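Local coordinates for AB hydrolase-1 domain-containing protein (Thermoplasma acidophilum DSM 1728, PDB 3BDI) that is uncharacterized but probably acts as a hydrolase, as a member of the ABHD14 family of the alpha/beta hydrolase superfamily, at residues R147-G155 with F196-L207. Sequence-based numbering, arbitrary orientation. Where two conformers were deposited one is given.
Sequences RQKTLLVWG and FVRITVDFLRNL
Leu151 and Phe203 meet where helix 196-205 lies against one side of strand 150-155, the two running antiparallel at 172° with their axes 9.7 Å apart. The pairing is a worked example of how the alpha/beta hydrolase fold clothes its central sheet: this C-terminal helix packs on a strand near one border of the sheet. Leu151 can be followed outward. Its CB sits almost squarely over one face of the Phe203 ring, a CH-pi contact 3.7 Å from the centroid and only 6° off the normal. Because chi1 (176°) sets CG opposite the backbone N, the branch heads toward the helix's N-terminal end and crosses Thr200 and Ile199 at about a right angle; CD2 meets Thr200 CG2 at 3.7 Å and Phe203 CB, while CD1 reaches Ile199 CG2 at 4.0 Å. Leu151 and Phe203 point opposite ways as they pass, and Phe203 CZ touches Leu151 N and Lys149 O, the latter at the ring's edge, near its plane. Replacing Phe203 by an alanine is likely to leave Leu151 CB without its aromatic floor and open a gap beside the backbone at Lys149 O and Leu151 N. About two turns back toward the helix's N-terminal end, Val153 CG1 approaches Phe196 CD1 obliquely. At the exposed end, extended Lys149 carries NZ to the chain terminus: a salt bridge to Leu207 OXT at 2.9 Å and a hydrogen bond to Asn206 O at 3.1 Å, in the carbonyl plane on a lone pair. Apolar burial thus joins helix to sheet, and the lysine's charge probably offsets that of the terminal carboxylate.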
# COMPACT_ATOMS: atom_id res chain seq x y z
N ARG A 147 -10.80 -6.03 -10.64
CA ARG A 147 -10.37 -7.29 -11.24
C ARG A 147 -9.01 -7.80 -10.78
O ARG A 147 -8.66 -8.95 -10.99
CB ARG A 147 -10.36 -7.12 -12.76
CG ARG A 147 -11.69 -6.64 -13.34
CD ARG A 147 -12.87 -7.61 -13.07
NE ARG A 147 -14.11 -7.25 -13.77
CZ ARG A 147 -14.96 -6.30 -13.38
N GLN A 148 -8.19 -6.92 -10.17
CA GLN A 148 -6.87 -7.31 -9.70
C GLN A 148 -6.91 -8.35 -8.60
O GLN A 148 -7.85 -8.34 -7.77
CB GLN A 148 -6.15 -6.08 -9.13
CG GLN A 148 -5.55 -5.15 -10.20
CD GLN A 148 -6.53 -4.22 -10.86
OE1 GLN A 148 -7.72 -4.19 -10.56
NE2 GLN A 148 -6.02 -3.42 -11.79
N LYS A 149 -5.91 -9.23 -8.62
CA LYS A 149 -5.63 -10.10 -7.48
C LYS A 149 -5.45 -9.16 -6.29
O LYS A 149 -4.65 -8.22 -6.37
CB LYS A 149 -4.37 -10.96 -7.69
CG LYS A 149 -4.59 -12.16 -8.65
CD LYS A 149 -3.38 -13.10 -8.80
CE LYS A 149 -3.69 -14.19 -9.81
NZ LYS A 149 -2.57 -15.16 -10.07
N THR A 150 -6.11 -9.49 -5.18
CA THR A 150 -6.11 -8.67 -3.98
C THR A 150 -5.89 -9.53 -2.74
O THR A 150 -6.52 -10.55 -2.59
CB THR A 150 -7.48 -7.95 -3.87
OG1 THR A 150 -7.66 -7.06 -4.99
CG2 THR A 150 -7.63 -7.14 -2.59
N LEU A 151 -4.97 -9.12 -1.88
CA LEU A 151 -4.76 -9.70 -0.58
C LEU A 151 -5.25 -8.71 0.47
O LEU A 151 -4.79 -7.56 0.50
CB LEU A 151 -3.27 -9.98 -0.36
CG LEU A 151 -2.83 -10.51 1.01
CD1 LEU A 151 -3.39 -11.90 1.20
CD2 LEU A 151 -1.31 -10.47 1.16
N LEU A 152 -6.18 -9.17 1.29
CA LEU A 152 -6.69 -8.45 2.45
C LEU A 152 -6.09 -9.08 3.69
O LEU A 152 -6.19 -10.29 3.91
CB LEU A 152 -8.21 -8.57 2.50
CG LEU A 152 -8.96 -7.97 1.32
CD1 LEU A 152 -10.44 -8.31 1.34
CD2 LEU A 152 -8.82 -6.47 1.20
N VAL A 153 -5.40 -8.28 4.50
CA VAL A 153 -4.73 -8.73 5.72
C VAL A 153 -5.36 -8.02 6.88
O VAL A 153 -5.48 -6.82 6.87
CB VAL A 153 -3.21 -8.47 5.68
CG1 VAL A 153 -2.57 -9.01 6.95
CG2 VAL A 153 -2.56 -9.13 4.45
N TRP A 154 -5.74 -8.77 7.92
CA TRP A 154 -6.28 -8.20 9.13
C TRP A 154 -5.65 -8.90 10.32
O TRP A 154 -5.43 -10.11 10.28
CB TRP A 154 -7.80 -8.42 9.24
CG TRP A 154 -8.67 -7.20 9.18
CD1 TRP A 154 -9.20 -6.48 10.24
CD2 TRP A 154 -9.21 -6.62 8.00
NE1 TRP A 154 -9.99 -5.49 9.78
CE2 TRP A 154 -10.04 -5.55 8.41
CE3 TRP A 154 -9.07 -6.89 6.65
CZ2 TRP A 154 -10.75 -4.77 7.47
CZ3 TRP A 154 -9.76 -6.14 5.74
CH2 TRP A 154 -10.59 -5.09 6.16
N GLY A 155 -5.43 -8.18 11.39
CA GLY A 155 -5.12 -8.78 12.68
C GLY A 155 -6.36 -9.27 13.40
O GLY A 155 -7.39 -8.61 13.35
N PHE A 196 3.39 -11.56 8.63
CA PHE A 196 3.10 -10.60 7.58
C PHE A 196 3.95 -10.85 6.34
O PHE A 196 3.41 -10.82 5.21
CB PHE A 196 3.26 -9.17 8.09
CG PHE A 196 2.78 -8.15 7.10
CD1 PHE A 196 1.47 -7.78 7.07
CD2 PHE A 196 3.65 -7.60 6.17
CE1 PHE A 196 1.00 -6.87 6.12
CE2 PHE A 196 3.20 -6.66 5.23
CZ PHE A 196 1.87 -6.32 5.20
N VAL A 197 5.26 -11.04 6.51
CA VAL A 197 6.14 -11.33 5.42
C VAL A 197 5.79 -12.66 4.77
O VAL A 197 5.73 -12.74 3.53
CB VAL A 197 7.58 -11.29 5.86
CG1 VAL A 197 8.52 -11.91 4.83
CG2 VAL A 197 7.98 -9.84 6.15
N ARG A 198 5.53 -13.69 5.55
CA ARG A 198 5.28 -15.01 4.95
C ARG A 198 4.07 -14.94 4.03
O ARG A 198 4.09 -15.44 2.90
CB ARG A 198 5.03 -16.03 6.06
CG ARG A 198 4.98 -17.47 5.55
CD ARG A 198 4.68 -18.48 6.64
NE ARG A 198 3.31 -18.37 7.14
CZ ARG A 198 2.21 -18.75 6.48
NH1 ARG A 198 2.29 -19.29 5.27
NH2 ARG A 198 1.02 -18.59 7.03
N ILE A 199 3.00 -14.30 4.51
CA ILE A 199 1.75 -14.23 3.77
C ILE A 199 1.89 -13.32 2.54
O ILE A 199 1.44 -13.66 1.42
CB ILE A 199 0.59 -13.73 4.66
CG1 ILE A 199 0.24 -14.77 5.72
CG2 ILE A 199 -0.65 -13.32 3.82
CD1 ILE A 199 -0.47 -14.09 6.90
N THR A 200 2.51 -12.13 2.69
CA THR A 200 2.61 -11.21 1.57
C THR A 200 3.58 -11.71 0.50
O THR A 200 3.31 -11.58 -0.68
CB THR A 200 2.93 -9.77 1.98
OG1 THR A 200 4.17 -9.73 2.71
CG2 THR A 200 1.73 -9.13 2.76
N VAL A 201 4.69 -12.32 0.90
CA VAL A 201 5.60 -12.92 -0.05
C VAL A 201 4.91 -14.05 -0.83
O VAL A 201 5.08 -14.18 -2.04
CB VAL A 201 6.91 -13.39 0.63
CG1 VAL A 201 7.73 -14.32 -0.29
CG2 VAL A 201 7.75 -12.17 1.05
N ASP A 202 4.16 -14.89 -0.13
CA ASP A 202 3.47 -15.98 -0.82
C ASP A 202 2.48 -15.42 -1.87
O ASP A 202 2.42 -15.90 -3.01
CB ASP A 202 2.74 -16.83 0.19
CG ASP A 202 2.12 -18.00 -0.43
OD1 ASP A 202 2.85 -18.96 -0.80
OD2 ASP A 202 0.92 -17.92 -0.61
N PHE A 203 1.70 -14.39 -1.51
CA PHE A 203 0.81 -13.76 -2.44
C PHE A 203 1.52 -13.21 -3.66
O PHE A 203 1.13 -13.41 -4.79
CB PHE A 203 0.03 -12.64 -1.72
CG PHE A 203 -0.81 -11.79 -2.62
CD1 PHE A 203 -2.04 -12.23 -3.10
CD2 PHE A 203 -0.43 -10.52 -2.98
CE1 PHE A 203 -2.77 -11.44 -3.92
CE2 PHE A 203 -1.19 -9.73 -3.79
CZ PHE A 203 -2.36 -10.20 -4.26
N LEU A 204 2.61 -12.47 -3.42
CA LEU A 204 3.33 -11.84 -4.52
C LEU A 204 3.99 -12.87 -5.41
O LEU A 204 4.06 -12.69 -6.65
CB LEU A 204 4.38 -10.85 -3.97
CG LEU A 204 3.82 -9.65 -3.28
CD1 LEU A 204 4.91 -8.80 -2.54
CD2 LEU A 204 3.10 -8.71 -4.29
N ARG A 205 4.50 -13.95 -4.84
CA ARG A 205 5.14 -14.99 -5.67
C ARG A 205 4.14 -15.50 -6.72
O ARG A 205 4.49 -15.81 -7.85
CB ARG A 205 5.71 -16.17 -4.84
CG ARG A 205 7.11 -15.93 -4.11
CD ARG A 205 7.74 -17.21 -3.48
NE ARG A 205 9.08 -17.00 -2.90
CZ ARG A 205 10.25 -17.05 -3.56
NH1 ARG A 205 10.34 -17.28 -4.88
NH2 ARG A 205 11.37 -16.86 -2.87
N ASN A 206 2.86 -15.56 -6.31
CA ASN A 206 1.83 -16.32 -7.04
C ASN A 206 0.91 -15.44 -7.82
O ASN A 206 -0.13 -15.89 -8.34
CB ASN A 206 1.06 -17.21 -6.07
CG ASN A 206 1.88 -18.37 -5.63
OD1 ASN A 206 2.35 -19.11 -6.46
ND2 ASN A 206 2.12 -18.51 -4.33
N LEU A 207 1.32 -14.18 -7.94
CA LEU A 207 0.55 -13.17 -8.68
C LEU A 207 0.65 -13.39 -10.17
O LEU A 207 1.74 -13.49 -10.75
CB LEU A 207 0.98 -11.73 -8.26
CG LEU A 207 0.03 -10.57 -8.57
CD1 LEU A 207 -1.36 -10.80 -8.10
CD2 LEU A 207 0.57 -9.31 -7.91
OXT LEU A 207 -0.37 -13.52 -10.86